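Local structure of Cas13d (uncultured Ruminococcus sp, 6IV9) at residues I376-E381 / G441-E446; F796-K799 / L803-C806. The protein binds a CRISPR RNA as a Cas13d effector and, through its two HEPN domains, is thought to process that guide and cleave target RNA. The protein carries 2 engineered substitutions. All blocks are in the same frame, centred on the assembly; numbering follows the deposited sequence.

Interaction 1. Residues I376-E381 / G441-E446. With nucleotides of chain B.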
loop_
_atom_site.group_PDB
_atom_site.type_symbol
_atom_site.label_atom_id
_atom_site.label_comp_id
_atom_site.label_asym_id
_atom_site.label_seq_id
_atom_site.Cartn_x
_atom_site.Cartn_y
_atom_site.Cartn_z
ATOM N N ILE A 376 9.947 0.112 -18.494
ATOM C CA ILE A 376 9.776 -0.549 -19.813
ATOM C C ILE A 376 8.392 -0.178 -20.356
ATOM O O ILE A 376 8.280 0.177 -21.508
ATOM C CB ILE A 376 9.957 -2.064 -19.669
ATOM C CG1 ILE A 376 11.428 -2.425 -19.475
ATOM C CG2 ILE A 376 9.358 -2.776 -20.852
ATOM C CD1 ILE A 376 12.283 -2.135 -20.663
ATOM N N LYS A 377 7.393 -0.185 -19.488
ATOM C CA LYS A 377 6.010 0.153 -19.880
ATOM C C LYS A 377 5.980 1.583 -20.419
ATOM O O LYS A 377 5.329 1.819 -21.401
ATOM C CB LYS A 377 5.117 0.026 -18.651
ATOM C CG LYS A 377 3.727 0.615 -18.758
ATOM C CD LYS A 377 2.915 0.305 -17.534
ATOM C CE LYS A 377 1.618 1.071 -17.435
ATOM N NZ LYS A 377 0.858 0.692 -16.218
ATOM N N LYS A 378 6.688 2.499 -19.780
ATOM C CA LYS A 378 6.657 3.895 -20.268
ATOM C C LYS A 378 7.271 3.969 -21.665
ATOM O O LYS A 378 6.763 4.711 -22.473
ATOM C CB LYS A 378 7.326 4.833 -19.270
ATOM C CG LYS A 378 7.004 6.300 -19.467
ATOM C CD LYS A 378 7.894 7.205 -18.685
ATOM C CE LYS A 378 7.170 7.952 -17.597
ATOM N NZ LYS A 378 6.049 8.750 -18.144
ATOM N N LEU A 379 8.356 3.242 -21.902
ATOM C CA LEU A 379 8.992 3.253 -23.237
ATOM C C LEU A 379 8.010 2.685 -24.262
ATOM O O LEU A 379 7.824 3.309 -25.289
ATOM C CB LEU A 379 10.261 2.407 -23.192
ATOM C CG LEU A 379 11.438 3.040 -22.467
ATOM C CD1 LEU A 379 12.528 2.022 -22.251
ATOM C CD2 LEU A 379 11.964 4.237 -23.231
ATOM N N ARG A 380 7.383 1.561 -23.942
ATOM C CA ARG A 380 6.410 0.945 -24.872
ATOM C C ARG A 380 5.247 1.913 -25.093
ATOM O O ARG A 380 4.826 2.064 -26.221
ATOM C CB ARG A 380 5.921 -0.392 -24.320
ATOM C CG ARG A 380 4.794 -1.013 -25.123
ATOM C CD ARG A 380 3.471 -0.868 -24.427
ATOM N NE ARG A 380 3.499 -1.621 -23.194
ATOM C CZ ARG A 380 2.639 -1.477 -22.211
ATOM N NH1 ARG A 380 1.692 -0.568 -22.302
ATOM N NH2 ARG A 380 2.720 -2.247 -21.147
ATOM N N GLU A 381 4.770 2.555 -24.034
ATOM C CA GLU A 381 3.644 3.504 -24.177
ATOM C C GLU A 381 4.044 4.665 -25.097
ATOM O O GLU A 381 3.233 5.066 -25.884
ATOM C CB GLU A 381 3.206 4.024 -22.814
ATOM C CG GLU A 381 2.336 3.061 -22.048
ATOM C CD GLU A 381 2.026 3.526 -20.635
ATOM O OE1 GLU A 381 1.063 3.027 -20.062
ATOM O OE2 GLU A 381 2.754 4.385 -20.114
ATOM N N GLY A 441 10.981 13.822 -22.039
ATOM C CA GLY A 441 11.754 13.978 -23.279
ATOM C C GLY A 441 12.758 12.859 -23.436
ATOM O O GLY A 441 12.970 12.416 -24.537
ATOM N N ILE A 442 13.380 12.444 -22.345
ATOM C CA ILE A 442 14.374 11.345 -22.417
ATOM C C ILE A 442 13.669 10.049 -22.835
ATOM O O ILE A 442 14.199 9.340 -23.655
ATOM C CB ILE A 442 15.143 11.245 -21.093
ATOM C CG1 ILE A 442 16.075 12.442 -20.918
ATOM C CG2 ILE A 442 15.888 9.937 -21.008
ATOM C CD1 ILE A 442 16.382 12.790 -19.500
ATOM N N TYR A 443 12.503 9.773 -22.267
ATOM C CA TYR A 443 11.741 8.559 -22.628
ATOM C C TYR A 443 11.326 8.647 -24.099
ATOM O O TYR A 443 11.408 7.666 -24.804
ATOM C CB TYR A 443 10.539 8.407 -21.701
ATOM C CG TYR A 443 10.845 7.673 -20.424
ATOM C CD1 TYR A 443 10.848 6.297 -20.392
ATOM C CD2 TYR A 443 11.164 8.345 -19.263
ATOM C CE1 TYR A 443 11.135 5.602 -19.238
ATOM C CE2 TYR A 443 11.460 7.666 -18.096
ATOM C CZ TYR A 443 11.441 6.287 -18.084
ATOM O OH TYR A 443 11.724 5.587 -16.964
ATOM N N ALA A 444 10.886 9.826 -24.517
ATOM C CA ALA A 444 10.456 10.022 -25.914
ATOM C C ALA A 444 11.636 9.803 -26.870
ATOM O O ALA A 444 11.461 9.094 -27.840
ATOM C CB ALA A 444 9.854 11.388 -26.049
ATOM N N ASP A 445 12.808 10.355 -26.577
ATOM C CA ASP A 445 13.977 10.173 -27.475
ATOM C C ASP A 445 14.337 8.688 -27.544
ATOM O O ASP A 445 14.626 8.212 -28.617
ATOM C CB ASP A 445 15.172 11.011 -27.031
ATOM C CG ASP A 445 14.939 12.503 -27.140
ATOM O OD1 ASP A 445 14.037 12.898 -27.868
ATOM O OD2 ASP A 445 15.650 13.244 -26.475
ATOM N N GLU A 446 14.315 7.997 -26.412
ATOM C CA GLU A 446 14.642 6.554 -26.382
ATOM C C GLU A 446 13.611 5.769 -27.199
ATOM O O GLU A 446 14.005 4.870 -27.892
ATOM C CB GLU A 446 14.748 6.027 -24.957
ATOM C CG GLU A 446 15.395 4.671 -24.876
ATOM C CD GLU A 446 16.893 4.602 -25.102
ATOM O OE1 GLU A 446 17.494 5.639 -25.316
ATOM O OE2 GLU A 446 17.443 3.514 -25.036
ATOM P P C B 32 12.788 7.029 -13.494
ATOM O OP1 C B 32 12.295 7.159 -14.902
ATOM O OP2 C B 32 12.040 7.691 -12.430
ATOM O "O5'" C B 32 12.994 5.499 -13.198
ATOM C "C5'" C B 32 11.983 4.635 -12.660
ATOM C "C4'" C B 32 12.611 3.349 -12.246
ATOM O "O4'" C B 32 13.483 3.592 -11.124
ATOM C "C3'" C B 32 11.627 2.320 -11.734
ATOM O "O3'" C B 32 11.070 1.574 -12.808
ATOM C "C2'" C B 32 12.502 1.469 -10.844
ATOM O "O2'" C B 32 13.268 0.519 -11.553
ATOM C "C1'" C B 32 13.382 2.525 -10.194
ATOM N N1 C B 32 12.820 3.056 -8.932
ATOM C C2 C B 32 12.772 2.220 -7.820
ATOM O O2 C B 32 13.139 1.048 -7.939
ATOM N N3 C B 32 12.317 2.708 -6.647
ATOM C C4 C B 32 11.935 3.984 -6.559
ATOM N N4 C B 32 11.510 4.428 -5.374
ATOM C C5 C B 32 12.043 4.882 -7.659
ATOM C C6 C B 32 12.483 4.378 -8.822
#

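Interaction 2. Residues F796-K799 / L803-C806. With nucleotides of chain B.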
loop_
_atom_site.group_PDB
_atom_site.type_symbol
_atom_site.label_atom_id
_atom_site.label_comp_id
_atom_site.label_asym_id
_atom_site.label_seq_id
_atom_site.Cartn_x
_atom_site.Cartn_y
_atom_site.Cartn_z
ATOM N N PHE A 796 11.631 20.282 17.241
ATOM C CA PHE A 796 10.543 20.953 16.498
ATOM C C PHE A 796 9.925 22.037 17.379
ATOM O O PHE A 796 9.766 23.141 16.926
ATOM C CB PHE A 796 9.417 19.969 16.186
ATOM C CG PHE A 796 9.712 18.917 15.150
ATOM C CD1 PHE A 796 10.014 19.262 13.848
ATOM C CD2 PHE A 796 9.634 17.580 15.468
ATOM C CE1 PHE A 796 10.265 18.293 12.897
ATOM C CE2 PHE A 796 9.886 16.613 14.516
ATOM C CZ PHE A 796 10.198 16.976 13.236
ATOM N N LEU A 797 9.561 21.681 18.599
ATOM C CA LEU A 797 8.952 22.631 19.557
ATOM C C LEU A 797 9.951 23.684 20.051
ATOM O O LEU A 797 9.551 24.812 20.210
ATOM C CB LEU A 797 8.352 21.830 20.710
ATOM C CG LEU A 797 7.207 20.913 20.300
ATOM C CD1 LEU A 797 6.736 20.083 21.468
ATOM C CD2 LEU A 797 6.063 21.713 19.715
ATOM N N LYS A 798 11.185 23.295 20.345
ATOM C CA LYS A 798 12.153 24.277 20.883
ATOM C C LYS A 798 12.480 25.363 19.861
ATOM O O LYS A 798 12.487 26.512 20.227
ATOM C CB LYS A 798 13.434 23.570 21.323
ATOM C CG LYS A 798 14.396 24.422 22.134
ATOM C CD LYS A 798 13.751 25.044 23.351
ATOM C CE LYS A 798 14.700 25.845 24.213
ATOM N NZ LYS A 798 14.045 26.331 25.444
ATOM N N LYS A 799 12.766 24.971 18.629
ATOM C CA LYS A 799 13.181 25.899 17.552
ATOM C C LYS A 799 12.065 26.832 17.097
ATOM O O LYS A 799 12.384 27.893 16.630
ATOM C CB LYS A 799 13.783 25.146 16.371
ATOM C CG LYS A 799 15.033 24.370 16.716
ATOM C CD LYS A 799 15.771 23.900 15.515
ATOM C CE LYS A 799 17.232 23.704 15.821
ATOM N NZ LYS A 799 17.984 23.275 14.632
ATOM N N LEU A 803 5.043 28.223 16.531
ATOM C CA LEU A 803 4.272 26.969 16.368
ATOM C C LEU A 803 4.068 26.294 17.725
ATOM O O LEU A 803 3.027 25.733 17.932
ATOM C CB LEU A 803 4.935 26.074 15.323
ATOM C CG LEU A 803 4.828 26.624 13.906
ATOM C CD1 LEU A 803 5.516 25.727 12.901
ATOM C CD2 LEU A 803 3.384 26.848 13.515
ATOM N N ARG A 804 5.047 26.373 18.617
ATOM C CA ARG A 804 4.897 25.751 19.953
ATOM C C ARG A 804 3.714 26.397 20.677
ATOM O O ARG A 804 2.940 25.685 21.266
ATOM C CB ARG A 804 6.166 25.954 20.779
ATOM C CG ARG A 804 6.102 25.365 22.176
ATOM C CD ARG A 804 6.973 26.124 23.156
ATOM N NE ARG A 804 8.264 26.334 22.540
ATOM C CZ ARG A 804 9.177 27.180 22.948
ATOM N NH1 ARG A 804 10.304 27.287 22.275
ATOM N NH2 ARG A 804 8.969 27.916 24.022
ATOM N N LYS A 805 3.609 27.718 20.598
ATOM C CA LYS A 805 2.506 28.471 21.236
ATOM C C LYS A 805 1.186 28.053 20.599
ATOM O O LYS A 805 0.224 27.923 21.320
ATOM C CB LYS A 805 2.740 29.971 21.090
ATOM C CG LYS A 805 3.839 30.525 21.979
ATOM C CD LYS A 805 3.765 29.976 23.378
ATOM C CE LYS A 805 5.032 30.132 24.187
ATOM N NZ LYS A 805 5.233 28.972 25.082
ATOM N N CYS A 806 1.175 27.859 19.285
ATOM C CA CYS A 806 -0.055 27.434 18.573
ATOM C C CYS A 806 -0.491 26.062 19.081
ATOM O O CYS A 806 -1.662 25.881 19.324
ATOM C CB CYS A 806 0.198 27.347 17.079
ATOM S SG CYS A 806 0.320 28.963 16.280
ATOM P P G B 5 16.813 25.418 11.649
ATOM O OP1 G B 5 17.356 25.729 12.962
ATOM O OP2 G B 5 15.989 26.357 10.936
ATOM O "O5'" G B 5 17.942 24.958 10.648
ATOM C "C5'" G B 5 18.957 24.061 11.137
ATOM C "C4'" G B 5 19.902 23.621 10.074
ATOM O "O4'" G B 5 19.223 22.956 8.975
ATOM C "C3'" G B 5 20.679 24.723 9.375
ATOM O "O3'" G B 5 21.704 25.218 10.208
ATOM C "C2'" G B 5 21.200 23.955 8.179
ATOM O "O2'" G B 5 22.262 23.064 8.492
ATOM C "C1'" G B 5 19.927 23.219 7.771
ATOM N N9 G B 5 19.068 23.981 6.864
ATOM C C8 G B 5 17.860 24.573 7.109
ATOM N N7 G B 5 17.314 25.078 6.034
ATOM C C5 G B 5 18.254 24.872 5.039
ATOM C C6 G B 5 18.243 25.261 3.675
ATOM O O6 G B 5 17.350 25.837 3.050
ATOM N N1 G B 5 19.402 24.862 3.023
ATOM C C2 G B 5 20.448 24.202 3.612
ATOM N N2 G B 5 21.479 23.893 2.815
ATOM N N3 G B 5 20.455 23.808 4.874
ATOM C C4 G B 5 19.347 24.210 5.530
#

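Interaction 1. Residues I376-E381 / G441-E446
Lys378 lies across the aromatic ring of Tyr443 where helices 376-386 and 436-464 cross in an all-helical part of Cas13d, a helix-helix packing beside the bound RNA. The short segments 376-381 and 441-446 run at 65° to each other with their axes 9.0 Å apart, and a lysine-tyrosine CH-pi contact occupies the crossing. CG of Lys378 stands anti to the backbone N (chi1 -163°), which sends the chain over the ring. CB starts near one side of it, 3.9 Å from Tyr443 CE1, and CG continues above Tyr443 CD1. CD then sits almost squarely over the middle, 3.3 Å from the centroid of the Tyr443 ring, and is the atom that makes the CH-pi contact. Bends at chi3 and chi4 turn the rest of the chain, and NZ forms a salt bridge with Glu440; to the ring its cation-pi attraction is long and at most weak. One lysine thus offers methylene groups to an aromatic face while its charge is answered elsewhere.

Leu379 supplies the apolar remainder. Its CD2 meets Tyr443 CD1 obliquely at 3.7 Å and also rests on the aliphatic beginning of Glu446, 3.7 Å from Glu446 CB. The carboxylate of Glu446 leads off to a hydrogen bond with Tyr415 on helix 400-418, so a methylene does the touching here as well. Leu430 and Phe374 add to the surroundings of the tyrosine.

The phenol oxygen is gripped twice. It accepts a hydrogen bond from the backbone N of Ser375, just ahead of helix 376-386, and it donates one to the RNA, with the phosphate oxygen at the ring edge, in plane: Tyr443 OH lies 2.7 Å from OP1 of C32 of chain B.

Interaction 2. Residues F796-K799 / L803-C806
Arg804 turns back across a tight corner to the carbonyl oxygens of Leu797 and Lys798, joining helix 795-799 to helix 801-813. On the first helix, Lys799 extends to the RNA, where its NZ donates a hydrogen bond to OP1 of G5 of chain B, 3.0 Å away. Ahead of Arg804 in the second helix, Leu803 packs on Ile901 and on a phosphate of the bound RNA. Arg804 itself carries the contact. With CG anti to the backbone N (chi1 179°) and a bend at chi3, its guanidinium comes edge-on to both carbonyls. NE gives the straightest of the three bonds, 3.1 Å from Leu797 O at an N-H...O angle of 162°, although it approaches from above the carbonyl plane. NH1 adds weak bonds to Leu797 O and, at 3.1 Å, to Lys798 O, while NH2 forms a salt bridge with Asp787. A leucine in place of Arg804 would probably leave both carbonyls without these donors and Asp787 with less positive charge to balance it. Next comes Lys805, whose NZ shares Asp787 and also pairs with Glu808. The result is two consecutive helices joined by a short link, the arginine of the second bonding to carbonyls in the last turn of the first.

How the interactions relate
Both contacts join helices near the CRISPR RNA, yet they solve different problems. Interaction 1 joins segments 60 residues apart in sequence and relies on carbon: aliphatic chains against a ring and a leucine. Interaction 2 links helices nearly consecutive in sequence, and there a buried arginine bonds to backbone oxygens. Burial differs too, since interaction 2 is a buried contact whereas interaction 1 is partly open at Lys378 and Glu446. They share no secondary-structure element, and their centres lie about 46 Å apart. Each has an RNA phosphate at hand: in interaction 1 the packed tyrosine itself holds that of C32 of chain B, while in interaction 2 a neighbouring lysine on the first helix holds that of G5 of chain B.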